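Local structure of tartronate semialdehyde reductase (Salmonella typhimurium, 1VPD) at residues A[73-78]-A[99-104]; A[187-192]-A[222-227]; A[247-252]-A[260-265]; A[269-274]-A[286-291]. The protein probably catalyses the NAD(P)H-dependent reduction of tartronate semialdehyde to D-glycerate, the last step in forming that product from galactarate. All blocks are in the same frame, centred on the assembly; numbering follows the deposited sequence. Where two conformers were deposited one is given.

How the interactions relate
Interaction 1 belongs to the nucleotide-binding domain, whereas interactions 2, 3 and 4 join helices of the second, all-helical region. Interaction 1 touches interaction 3 across the domain boundary, where Ala102 N packs 3.4 Å from Asn247 ND2. Interactions 2 and 4, with centres about 13 Å apart, are linked by a probable hydrogen bond of 2.7 Å between Glu191 OE1 and Tyr289 OH. Helix 260-274 serves both interactions 3 and 4, and Ala187 of interaction 2 meets Val265 of interaction 3. Interaction 1 includes Ser100, predicted to bind NAD, while the side chain of Lys223 in interaction 2 lies about 11 Å from that of Lys175, the predicted active-site lysine.

Interaction 1 of 4, residues A[73-78]-A[99-104]; sequences PHVKEV and SSIAPL
Within the Rossmann-type nucleotide-binding domain, Val75 of helix 72-80 packs against Ser99 and Ile101, which lie on the turn between strand 94-97 and helix 103-114. A single methyl does all the touching from the helix side. Val75 CG2 lies 3.5 Å from Ser99 OG and 4.0 Å from Ile101 CG2, and its two partners are seen from it in directions close to perpendicular, so the methyl fills the corner between them. It reaches that corner because the other methyl, CG1, is turned anti to the backbone N (chi1 179°), leaving CG2 beside that nitrogen. Ser99 also offers its CB, 3.8 Å from Val75 CG2.

The fold explains the meeting. Strands 64-67 and 94-97 are parallel neighbours in the sheet, and helix 72-80 lies in the connection between them, a beta-alpha-beta crossover; the contact closes this unit near the carboxyl end of the second strand. Although Ser99 OG faces a methyl, it is a buried polar atom with hydrogen bonds to Asp97 OD1 and from Leu69 N, which should restrict its rotation. Ile101 adds CG2, which points beside its backbone N because chi1 (71°) sets CG1 between that nitrogen and the carbonyl carbon, while Ile109 of helix 103-114 touches both Val75 and Ile101. Between the two contact residues Ser100 points away from helix 72-80. It is predicted to bind NAD, and its carbonyl O receives a hydrogen bond from Lys243 NZ, another predicted NAD-binding residue. Ala102 then takes the N-cap position of helix 103-114.

Interaction 2 of 4, residues A[187-192]-A[222-227]; sequences AAMSEA and AKAPMV
Helices 187-192 and 222-227 cross at -47° with their axes 10.7 Å apart, and their backbones come nearest at Met189 and Ala224, whose CA atoms are 7.7 Å from each other. Across this fairly wide gap one long side chain, the selenomethionine Met189, supplies every contact from segment 187-192. Its chain runs out extended as far as the selenium and then bends (chi3 76°), so that SE and CE meet different residues. SE lies against the backbone of Ala224, 3.6 Å from Ala224 N, and 4.0 Å from Ala224 CB. CE touches Lys223 and Val227, 3.9 Å from Lys223 CB and 4.0 Å from Val227 CG2.

The approaches differ: Met189 crosses the Lys223 chain at about a right angle but meets Val227 tip to tip. Lys223 gives only its aliphatic base to this apolar contact, for its chain bends at chi2 and carries NZ away to a salt bridge with Asp281. Pro225, which has no N-H to give, falls at the kink of the second helix. In the all-helical C-terminal domain, helix 285-293 packs beside both partners, Ala286 touching Ser190 of helix 170-198 and Val227 of helix 218-228.

Interaction 3 of 4, residues A[247-252]-A[260-265]; sequences NALDTS and PLTAAV
Leu249 meets Thr262 and Ala263 where helix 238-255 lies beside the first turns of helix 260-274, the next helix in the chain. Across the contact the interactions are apolar. Leu249 CD2 settles on Ala263, 4.0 Å from both Ala263 CB and Ala263 CA, so one branch of the leucine touches both the methyl and the alpha carbon. The branch point makes the second touch, with Leu249 CG 4.2 Å from Thr262 CG2. Leucine and threonine do not meet end on; the two side chains run side by side, pointing opposite ways. Thr262 presents carbon to the leucine because its methyl is anti to the backbone N, with OG1 placed beside that nitrogen (chi1 -63°). The backbones are closest at Leu249 and Ala263, whose CA atoms are 7.2 Å apart.

Hydrogen bonding serves each helix internally. Ser252 N bonds to Ala248 O, while Ala264 N bonds to Pro260 O at 3.0 Å in the opening turn of the second helix, which begins at a proline.

The contact closes a pair of successive helices in the helical C-terminal domain of this HIBADH-related enzyme; a short loop joins them, and its Leu259 also packs on Leu249. The long helix 170-198 packs against both helices: Leu176 touches Asn247 and Thr251, Val180 touches Thr262, and Leu184 touches Val265.

Interaction 4 of 4, residues A[269-274]-A[286-291]; sequences MQALRA and ACYYEK
Tyr288 and Leu272 bury the most surface in this contact, with Ala271 as the third contributor, where helices 269-274 and 286-291 cross almost perpendicularly (85°) at an axis separation of 9.9 Å. Tyr288 reaches across with CG anti to its backbone N (chi1 175°), and this turn brings one edge of its ring to Ala271. The methyl lies near the ring plane, with Ala271 CB 3.9 Å from Tyr288 CE1, so the contact is with the rim of the ring. Leu272 works nearer the tyrosine's root. Its CD2 is 3.8 Å from Tyr288 N and 4.0 Å from Tyr288 CB, while Leu272 CG and CD1 each lie 4.1 Å from Tyr288 CB. The two side chains cross at about a right angle, the leucine against the stem of the tyrosine and the alanine at its ring.

On its own helix, Tyr288 sends CD2 over a face of the Tyr289 ring, offset toward the rim and 4.1 Å above the plane. In the connection between the helices, Asp275 forms a salt bridge with Lys291, and His277 touches both Leu272 and Cys287. Within the C-terminal helical domain, helix 170-198 runs alongside the pair, packing Ala183 against Met269 and Ser190 against Ala286 and Tyr289.

Interaction 1 of 4, residues A[73-78]-A[99-104]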
loop_
_atom_site.group_PDB
_atom_site.type_symbol
_atom_site.label_atom_id
_atom_site.label_comp_id
_atom_site.label_asym_id
_atom_site.label_seq_id
_atom_site.Cartn_x
_atom_site.Cartn_y
_atom_site.Cartn_z
ATOM N N PRO A 73 2.866 8.235 11.327
ATOM C CA PRO A 73 4.002 8.476 12.232
ATOM C C PRO A 73 5.352 8.184 11.589
ATOM O O PRO A 73 6.316 8.938 11.806
ATOM C CB PRO A 73 3.755 7.506 13.397
ATOM C CG PRO A 73 2.274 7.339 13.421
ATOM C CD PRO A 73 1.817 7.419 11.978
ATOM N N HIS A 74 5.436 7.117 10.801
ATOM C CA HIS A 74 6.696 6.781 10.139
ATOM C C HIS A 74 7.051 7.834 9.083
ATOM O O HIS A 74 8.206 8.257 9.001
ATOM C CB HIS A 74 6.645 5.420 9.453
ATOM C CG HIS A 74 6.838 4.253 10.367
ATOM N ND1 HIS A 74 5.823 3.740 11.149
ATOM C CD2 HIS A 74 7.918 3.464 10.590
ATOM C CE1 HIS A 74 6.273 2.693 11.824
ATOM N NE2 HIS A 74 7.538 2.504 11.506
ATOM N N VAL A 75 6.083 8.249 8.265
ATOM C CA VAL A 75 6.355 9.255 7.239
ATOM C C VAL A 75 6.756 10.581 7.898
ATOM O O VAL A 75 7.681 11.246 7.448
ATOM C CB VAL A 75 5.145 9.487 6.290
ATOM C CG1 VAL A 75 5.448 10.575 5.234
ATOM C CG2 VAL A 75 4.783 8.203 5.591
ATOM N N LYS A 76 6.052 10.969 8.947
ATOM C CA LYS A 76 6.367 12.211 9.660
ATOM C C LYS A 76 7.787 12.191 10.214
ATOM O O LYS A 76 8.512 13.194 10.118
ATOM C CB LYS A 76 5.360 12.467 10.774
ATOM C CG LYS A 76 4.020 12.966 10.282
ATOM C CD LYS A 76 3.095 13.344 11.424
ATOM C CE LYS A 76 1.757 13.860 10.871
ATOM N NZ LYS A 76 0.766 14.055 11.970
ATOM N N GLU A 77 8.209 11.066 10.775
ATOM C CA GLU A 77 9.581 10.955 11.310
ATOM C C GLU A 77 10.627 11.078 10.184
ATOM O O GLU A 77 11.600 11.821 10.312
ATOM C CB GLU A 77 9.790 9.663 12.104
ATOM C CG GLU A 77 11.154 9.562 12.794
ATOM C CD GLU A 77 11.435 10.688 13.783
ATOM O OE1 GLU A 77 10.495 11.295 14.325
ATOM O OE2 GLU A 77 12.619 10.973 14.033
ATOM N N VAL A 78 10.416 10.379 9.076
ATOM C CA VAL A 78 11.345 10.411 7.960
ATOM C C VAL A 78 11.368 11.788 7.261
ATOM O O VAL A 78 12.437 12.287 6.872
ATOM C CB VAL A 78 11.034 9.278 6.951
ATOM C CG1 VAL A 78 11.698 9.521 5.604
ATOM C CG2 VAL A 78 11.467 7.926 7.521
ATOM N N SER A 99 3.243 5.976 0.490
ATOM C CA SER A 99 2.648 5.316 1.653
ATOM C C SER A 99 1.139 5.507 1.663
ATOM O O SER A 99 0.609 6.507 1.167
ATOM C CB SER A 99 3.210 5.920 2.942
ATOM O OG SER A 99 4.630 6.032 2.913
ATOM N N SER A 100 0.445 4.563 2.276
ATOM C CA SER A 100 -0.966 4.722 2.571
ATOM C C SER A 100 -1.110 5.354 3.945
ATOM O O SER A 100 -0.818 4.702 4.965
ATOM C CB SER A 100 -1.651 3.364 2.561
ATOM O OG SER A 100 -1.523 2.738 1.307
ATOM N N ILE A 101 -1.513 6.622 3.993
ATOM C CA ILE A 101 -1.665 7.329 5.274
ATOM C C ILE A 101 -2.937 8.157 5.280
ATOM O O ILE A 101 -3.518 8.398 4.228
ATOM C CB ILE A 101 -0.429 8.222 5.629
ATOM C CG1 ILE A 101 -0.319 9.475 4.742
ATOM C CG2 ILE A 101 0.837 7.414 5.576
ATOM C CD1 ILE A 101 0.808 10.430 5.174
ATOM N N ALA A 102 -3.354 8.606 6.459
ATOM C CA ALA A 102 -4.563 9.428 6.587
ATOM C C ALA A 102 -4.451 10.660 5.700
ATOM O O ALA A 102 -3.422 11.341 5.751
ATOM C CB ALA A 102 -4.770 9.849 8.034
ATOM N N PRO A 103 -5.464 10.970 4.895
ATOM C CA PRO A 103 -5.413 12.203 4.078
ATOM C C PRO A 103 -5.041 13.475 4.845
ATOM O O PRO A 103 -4.264 14.294 4.324
ATOM C CB PRO A 103 -6.817 12.297 3.491
ATOM C CG PRO A 103 -7.295 10.904 3.423
ATOM C CD PRO A 103 -6.645 10.146 4.556
ATOM N N LEU A 104 -5.554 13.631 6.065
ATOM C CA LEU A 104 -5.198 14.779 6.911
ATOM C C LEU A 104 -3.695 14.822 7.171
ATOM O O LEU A 104 -3.093 15.897 7.200
ATOM C CB LEU A 104 -5.936 14.745 8.239
ATOM C CG LEU A 104 -5.461 15.761 9.308
ATOM C CD1 LEU A 104 -5.769 17.163 8.852
ATOM C CD2 LEU A 104 -6.063 15.498 10.700
#

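Interaction 2 of 4, residues A[187-192]-A[222-227]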
loop_
_atom_site.group_PDB
_atom_site.type_symbol
_atom_site.label_atom_id
_atom_site.label_comp_id
_atom_site.label_asym_id
_atom_site.label_seq_id
_atom_site.Cartn_x
_atom_site.Cartn_y
_atom_site.Cartn_z
ATOM N N ALA A 187 -13.468 -10.297 2.049
ATOM C CA ALA A 187 -14.493 -10.797 2.970
ATOM C C ALA A 187 -15.616 -11.505 2.214
ATOM O O ALA A 187 -16.070 -12.571 2.624
ATOM C CB ALA A 187 -15.022 -9.699 3.835
ATOM N N ALA A 188 -16.051 -10.916 1.104
ATOM C CA ALA A 188 -17.123 -11.491 0.309
ATOM C C ALA A 188 -16.747 -12.837 -0.281
ATOM O O ALA A 188 -17.544 -13.780 -0.258
ATOM C CB ALA A 188 -17.519 -10.508 -0.824
HETATM N N MSE A 189 -15.543 -12.920 -0.840
HETATM C CA MSE A 189 -14.989 -14.193 -1.319
HETATM C C MSE A 189 -15.021 -15.237 -0.202
HETATM O O MSE A 189 -15.438 -16.362 -0.420
HETATM C CB MSE A 189 -13.544 -14.003 -1.804
HETATM C CG MSE A 189 -12.831 -15.296 -2.063
HETATM SE SE MSE A 189 -10.935 -15.033 -2.294
HETATM C CE MSE A 189 -10.533 -14.770 -0.431
ATOM N N SER A 190 -14.585 -14.859 0.993
ATOM C CA SER A 190 -14.486 -15.762 2.136
ATOM C C SER A 190 -15.866 -16.258 2.581
ATOM O O SER A 190 -16.079 -17.457 2.805
ATOM C CB SER A 190 -13.786 -15.046 3.293
ATOM O OG SER A 190 -12.459 -14.670 2.936
ATOM N N GLU A 191 -16.819 -15.325 2.653
ATOM C CA GLU A 191 -18.184 -15.613 3.034
ATOM C C GLU A 191 -18.787 -16.617 2.045
ATOM O O GLU A 191 -19.391 -17.608 2.444
ATOM C CB GLU A 191 -18.983 -14.299 3.067
ATOM C CG GLU A 191 -20.385 -14.434 3.598
ATOM C CD GLU A 191 -21.009 -13.134 4.091
ATOM O OE1 GLU A 191 -20.402 -12.405 4.919
ATOM O OE2 GLU A 191 -22.150 -12.873 3.675
ATOM N N ALA A 192 -18.610 -16.353 0.757
ATOM C CA ALA A 192 -19.176 -17.180 -0.296
ATOM C C ALA A 192 -18.533 -18.576 -0.390
ATOM O O ALA A 192 -19.235 -19.577 -0.530
ATOM C CB ALA A 192 -19.075 -16.470 -1.623
ATOM N N ALA A 222 -6.141 -13.530 -6.965
ATOM C CA ALA A 222 -4.949 -13.409 -6.122
ATOM C C ALA A 222 -5.048 -14.214 -4.830
ATOM O O ALA A 222 -4.064 -14.828 -4.412
ATOM C CB ALA A 222 -4.675 -11.952 -5.772
ATOM N N LYS A 223 -6.230 -14.217 -4.211
ATOM C CA LYS A 223 -6.393 -14.689 -2.840
ATOM C C LYS A 223 -7.056 -16.050 -2.692
ATOM O O LYS A 223 -6.748 -16.752 -1.726
ATOM C CB LYS A 223 -7.121 -13.633 -2.001
ATOM C CG LYS A 223 -6.454 -12.265 -1.987
ATOM C CD LYS A 223 -4.970 -12.318 -1.619
ATOM C CE LYS A 223 -4.403 -10.950 -1.319
ATOM N NZ LYS A 223 -2.972 -11.051 -0.874
ATOM N N ALA A 224 -7.914 -16.466 -3.620
ATOM C CA ALA A 224 -8.552 -17.784 -3.464
ATOM C C ALA A 224 -7.512 -18.907 -3.436
ATOM O O ALA A 224 -7.587 -19.792 -2.579
ATOM C CB ALA A 224 -9.649 -18.058 -4.509
ATOM N N PRO A 225 -6.541 -18.881 -4.349
ATOM C CA PRO A 225 -5.475 -19.895 -4.310
ATOM C C PRO A 225 -4.699 -19.887 -2.993
ATOM O O PRO A 225 -4.398 -20.975 -2.469
ATOM C CB PRO A 225 -4.604 -19.526 -5.517
ATOM C CG PRO A 225 -5.571 -18.854 -6.445
ATOM C CD PRO A 225 -6.390 -17.989 -5.511
HETATM N N MSE A 226 -4.405 -18.705 -2.446
HETATM C CA MSE A 226 -3.679 -18.600 -1.182
HETATM C C MSE A 226 -4.463 -19.242 -0.050
HETATM O O MSE A 226 -3.921 -20.023 0.731
HETATM C CB MSE A 226 -3.357 -17.137 -0.852
HETATM C CG MSE A 226 -2.397 -16.490 -1.832
HETATM SE SE MSE A 226 -1.914 -14.668 -1.343
HETATM C CE MSE A 226 -1.019 -14.989 0.372
ATOM N N VAL A 227 -5.747 -18.900 0.063
ATOM C CA VAL A 227 -6.587 -19.501 1.088
ATOM C C VAL A 227 -6.595 -21.025 0.957
ATOM O O VAL A 227 -6.392 -21.733 1.937
ATOM C CB VAL A 227 -8.041 -18.970 1.020
ATOM C CG1 VAL A 227 -8.926 -19.716 2.003
ATOM C CG2 VAL A 227 -8.084 -17.478 1.298
#

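Interaction 3 of 4, residues A[247-252]-A[260-265]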
loop_
_atom_site.group_PDB
_atom_site.type_symbol
_atom_site.label_atom_id
_atom_site.label_comp_id
_atom_site.label_asym_id
_atom_site.label_seq_id
_atom_site.Cartn_x
_atom_site.Cartn_y
_atom_site.Cartn_z
ATOM N N ASN A 247 -8.539 4.617 9.084
ATOM C CA ASN A 247 -8.507 5.874 8.354
ATOM C C ASN A 247 -9.773 6.092 7.516
ATOM O O ASN A 247 -10.314 7.205 7.487
ATOM C CB ASN A 247 -7.250 5.959 7.486
ATOM C CG ASN A 247 -5.979 6.121 8.315
ATOM O OD1 ASN A 247 -6.023 6.545 9.500
ATOM N ND2 ASN A 247 -4.831 5.829 7.701
ATOM N N ALA A 248 -10.264 5.025 6.878
ATOM C CA ALA A 248 -11.480 5.130 6.067
ATOM C C ALA A 248 -12.679 5.502 6.926
ATOM O O ALA A 248 -13.476 6.378 6.572
ATOM C CB ALA A 248 -11.732 3.855 5.304
ATOM N N LEU A 249 -12.795 4.854 8.076
ATOM C CA LEU A 249 -13.895 5.126 8.997
ATOM C C LEU A 249 -13.797 6.530 9.570
ATOM O O LEU A 249 -14.807 7.229 9.666
ATOM C CB LEU A 249 -13.915 4.073 10.108
ATOM C CG LEU A 249 -14.437 2.716 9.630
ATOM C CD1 LEU A 249 -13.942 1.611 10.548
ATOM C CD2 LEU A 249 -15.934 2.665 9.553
ATOM N N ASP A 250 -12.587 6.965 9.915
ATOM C CA ASP A 250 -12.376 8.323 10.413
ATOM C C ASP A 250 -12.805 9.347 9.356
ATOM O O ASP A 250 -13.500 10.314 9.666
ATOM C CB ASP A 250 -10.916 8.576 10.760
ATOM C CG ASP A 250 -10.477 7.930 12.072
ATOM O OD1 ASP A 250 -11.323 7.446 12.874
ATOM O OD2 ASP A 250 -9.261 7.903 12.372
ATOM N N THR A 251 -12.406 9.113 8.111
ATOM C CA THR A 251 -12.785 10.039 7.039
ATOM C C THR A 251 -14.296 10.051 6.841
ATOM O O THR A 251 -14.905 11.114 6.727
ATOM C CB THR A 251 -12.045 9.688 5.776
ATOM O OG1 THR A 251 -10.653 9.966 5.962
ATOM C CG2 THR A 251 -12.487 10.586 4.639
ATOM N N SER A 252 -14.904 8.873 6.834
ATOM C CA SER A 252 -16.361 8.756 6.696
ATOM C C SER A 252 -17.093 9.501 7.811
ATOM O O SER A 252 -18.075 10.207 7.565
ATOM C CB SER A 252 -16.769 7.290 6.665
ATOM O OG SER A 252 -18.133 7.126 6.343
ATOM N N PRO A 260 -21.167 1.029 6.459
ATOM C CA PRO A 260 -21.594 -0.138 7.250
ATOM C C PRO A 260 -20.779 -1.406 7.023
ATOM O O PRO A 260 -20.458 -2.123 8.004
ATOM C CB PRO A 260 -23.056 -0.343 6.826
ATOM C CG PRO A 260 -23.134 0.272 5.429
ATOM C CD PRO A 260 -22.219 1.475 5.518
ATOM N N LEU A 261 -20.461 -1.722 5.773
ATOM C CA LEU A 261 -19.772 -2.997 5.511
ATOM C C LEU A 261 -18.319 -2.932 5.992
ATOM O O LEU A 261 -17.817 -3.879 6.588
ATOM C CB LEU A 261 -19.887 -3.400 4.055
ATOM C CG LEU A 261 -21.330 -3.545 3.561
ATOM C CD1 LEU A 261 -21.297 -3.903 2.083
ATOM C CD2 LEU A 261 -22.137 -4.595 4.332
ATOM N N THR A 262 -17.675 -1.792 5.780
ATOM C CA THR A 262 -16.332 -1.538 6.286
ATOM C C THR A 262 -16.320 -1.615 7.811
ATOM O O THR A 262 -15.426 -2.228 8.408
ATOM C CB THR A 262 -15.826 -0.154 5.808
ATOM O OG1 THR A 262 -15.712 -0.122 4.378
ATOM C CG2 THR A 262 -14.448 0.118 6.333
ATOM N N ALA A 263 -17.312 -1.010 8.452
ATOM C CA ALA A 263 -17.404 -1.073 9.914
ATOM C C ALA A 263 -17.496 -2.525 10.385
ATOM O O ALA A 263 -16.831 -2.915 11.360
ATOM C CB ALA A 263 -18.552 -0.263 10.422
ATOM N N ALA A 264 -18.277 -3.342 9.684
ATOM C CA ALA A 264 -18.384 -4.768 10.021
ATOM C C ALA A 264 -17.076 -5.506 9.806
ATOM O O ALA A 264 -16.641 -6.268 10.689
ATOM C CB ALA A 264 -19.498 -5.441 9.241
ATOM N N VAL A 265 -16.433 -5.301 8.664
ATOM C CA VAL A 265 -15.175 -6.021 8.395
ATOM C C VAL A 265 -14.054 -5.573 9.344
ATOM O O VAL A 265 -13.227 -6.388 9.755
ATOM C CB VAL A 265 -14.799 -5.942 6.915
ATOM C CG1 VAL A 265 -13.418 -6.516 6.672
ATOM C CG2 VAL A 265 -15.845 -6.675 6.102
#

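Interaction 4 of 4, residues A[269-274]-A[286-291]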
loop_
_atom_site.group_PDB
_atom_site.type_symbol
_atom_site.label_atom_id
_atom_site.label_comp_id
_atom_site.label_asym_id
_atom_site.label_seq_id
_atom_site.Cartn_x
_atom_site.Cartn_y
_atom_site.Cartn_z
HETATM N N MSE A 269 -11.625 -7.963 11.538
HETATM C CA MSE A 269 -10.182 -7.813 11.631
HETATM C C MSE A 269 -9.710 -7.639 13.076
HETATM O O MSE A 269 -8.645 -8.173 13.439
HETATM C CB MSE A 269 -9.696 -6.669 10.736
HETATM C CG MSE A 269 -9.845 -6.946 9.252
HETATM SE SE MSE A 269 -8.869 -5.609 8.266
HETATM C CE MSE A 269 -9.325 -6.264 6.475
ATOM N N GLN A 270 -10.506 -6.971 13.925
ATOM C CA GLN A 270 -10.174 -6.909 15.366
ATOM C C GLN A 270 -10.152 -8.316 15.985
ATOM O O GLN A 270 -9.247 -8.653 16.768
ATOM C CB GLN A 270 -11.119 -5.968 16.130
ATOM C CG GLN A 270 -10.971 -4.517 15.713
ATOM C CD GLN A 270 -9.668 -3.877 16.194
ATOM O OE1 GLN A 270 -9.100 -4.292 17.226
ATOM N NE2 GLN A 270 -9.179 -2.884 15.447
ATOM N N ALA A 271 -11.128 -9.145 15.624
ATOM C CA ALA A 271 -11.153 -10.517 16.101
ATOM C C ALA A 271 -9.916 -11.293 15.627
ATOM O O ALA A 271 -9.312 -12.040 16.422
ATOM C CB ALA A 271 -12.444 -11.218 15.664
ATOM N N LEU A 272 -9.546 -11.119 14.356
ATOM C CA LEU A 272 -8.367 -11.793 13.799
ATOM C C LEU A 272 -7.090 -11.374 14.517
ATOM O O LEU A 272 -6.249 -12.230 14.858
ATOM C CB LEU A 272 -8.254 -11.540 12.306
ATOM C CG LEU A 272 -9.264 -12.317 11.462
ATOM C CD1 LEU A 272 -9.338 -11.779 10.071
ATOM C CD2 LEU A 272 -8.931 -13.824 11.461
ATOM N N ARG A 273 -6.932 -10.078 14.750
ATOM C CA ARG A 273 -5.767 -9.572 15.494
ATOM C C ARG A 273 -5.703 -10.183 16.899
ATOM O O ARG A 273 -4.636 -10.644 17.348
ATOM C CB ARG A 273 -5.836 -8.047 15.606
ATOM C CG ARG A 273 -4.823 -7.436 16.601
ATOM C CD ARG A 273 -4.943 -5.927 16.730
ATOM N NE ARG A 273 -4.348 -5.275 15.584
ATOM C CZ ARG A 273 -4.422 -3.974 15.336
ATOM N NH1 ARG A 273 -5.077 -3.177 16.157
ATOM N NH2 ARG A 273 -3.836 -3.474 14.249
ATOM N N ALA A 274 -6.850 -10.230 17.566
ATOM C CA ALA A 274 -6.929 -10.786 18.918
ATOM C C ALA A 274 -6.610 -12.286 18.936
ATOM O O ALA A 274 -6.171 -12.798 19.965
ATOM C CB ALA A 274 -8.266 -10.522 19.513
ATOM N N ALA A 286 -10.361 -15.024 5.532
ATOM C CA ALA A 286 -11.037 -16.316 5.357
ATOM C C ALA A 286 -11.080 -17.135 6.641
ATOM O O ALA A 286 -12.081 -17.811 6.909
ATOM C CB ALA A 286 -10.396 -17.129 4.227
ATOM N N CYS A 287 -10.019 -17.049 7.439
ATOM C CA CYS A 287 -9.924 -17.811 8.681
ATOM C C CYS A 287 -10.985 -17.391 9.705
ATOM O O CYS A 287 -11.436 -18.209 10.503
ATOM C CB CYS A 287 -8.514 -17.745 9.266
ATOM S SG CYS A 287 -7.208 -18.170 8.096
ATOM N N TYR A 288 -11.398 -16.114 9.678
ATOM C CA TYR A 288 -12.495 -15.657 10.516
ATOM C C TYR A 288 -13.763 -16.447 10.208
ATOM O O TYR A 288 -14.429 -16.976 11.102
ATOM C CB TYR A 288 -12.717 -14.147 10.311
ATOM C CG TYR A 288 -13.911 -13.594 11.048
ATOM C CD1 TYR A 288 -13.799 -13.158 12.361
ATOM C CD2 TYR A 288 -15.155 -13.494 10.439
ATOM C CE1 TYR A 288 -14.904 -12.649 13.057
ATOM C CE2 TYR A 288 -16.258 -13.006 11.126
ATOM C CZ TYR A 288 -16.127 -12.585 12.436
ATOM O OH TYR A 288 -17.201 -12.077 13.113
ATOM N N TYR A 289 -14.101 -16.514 8.933
ATOM C CA TYR A 289 -15.267 -17.262 8.499
ATOM C C TYR A 289 -15.125 -18.764 8.769
ATOM O O TYR A 289 -16.088 -19.417 9.170
ATOM C CB TYR A 289 -15.492 -17.042 7.024
ATOM C CG TYR A 289 -16.118 -15.702 6.702
ATOM C CD1 TYR A 289 -17.494 -15.556 6.668
ATOM C CD2 TYR A 289 -15.333 -14.585 6.459
ATOM C CE1 TYR A 289 -18.078 -14.334 6.390
ATOM C CE2 TYR A 289 -15.909 -13.349 6.164
ATOM C CZ TYR A 289 -17.281 -13.238 6.120
ATOM O OH TYR A 289 -17.858 -12.030 5.807
ATOM N N GLU A 290 -13.931 -19.317 8.535
ATOM C CA GLU A 290 -13.698 -20.739 8.793
ATOM C C GLU A 290 -13.957 -21.089 10.249
ATOM O O GLU A 290 -14.524 -22.134 10.571
ATOM C CB GLU A 290 -12.257 -21.107 8.430
ATOM C CG GLU A 290 -11.986 -21.077 6.943
ATOM C CD GLU A 290 -10.537 -21.355 6.582
ATOM O OE1 GLU A 290 -9.620 -21.062 7.398
ATOM O OE2 GLU A 290 -10.332 -21.841 5.455
ATOM N N LYS A 291 -13.529 -20.207 11.145
ATOM C CA LYS A 291 -13.656 -20.458 12.564
ATOM C C LYS A 291 -15.107 -20.356 13.016
ATOM O O LYS A 291 -15.572 -21.150 13.835
ATOM C CB LYS A 291 -12.728 -19.530 13.336
ATOM C CG LYS A 291 -11.273 -20.010 13.202
ATOM C CD LYS A 291 -10.230 -19.056 13.801
ATOM C CE LYS A 291 -8.822 -19.634 13.595
ATOM N NZ LYS A 291 -7.734 -18.778 14.149
#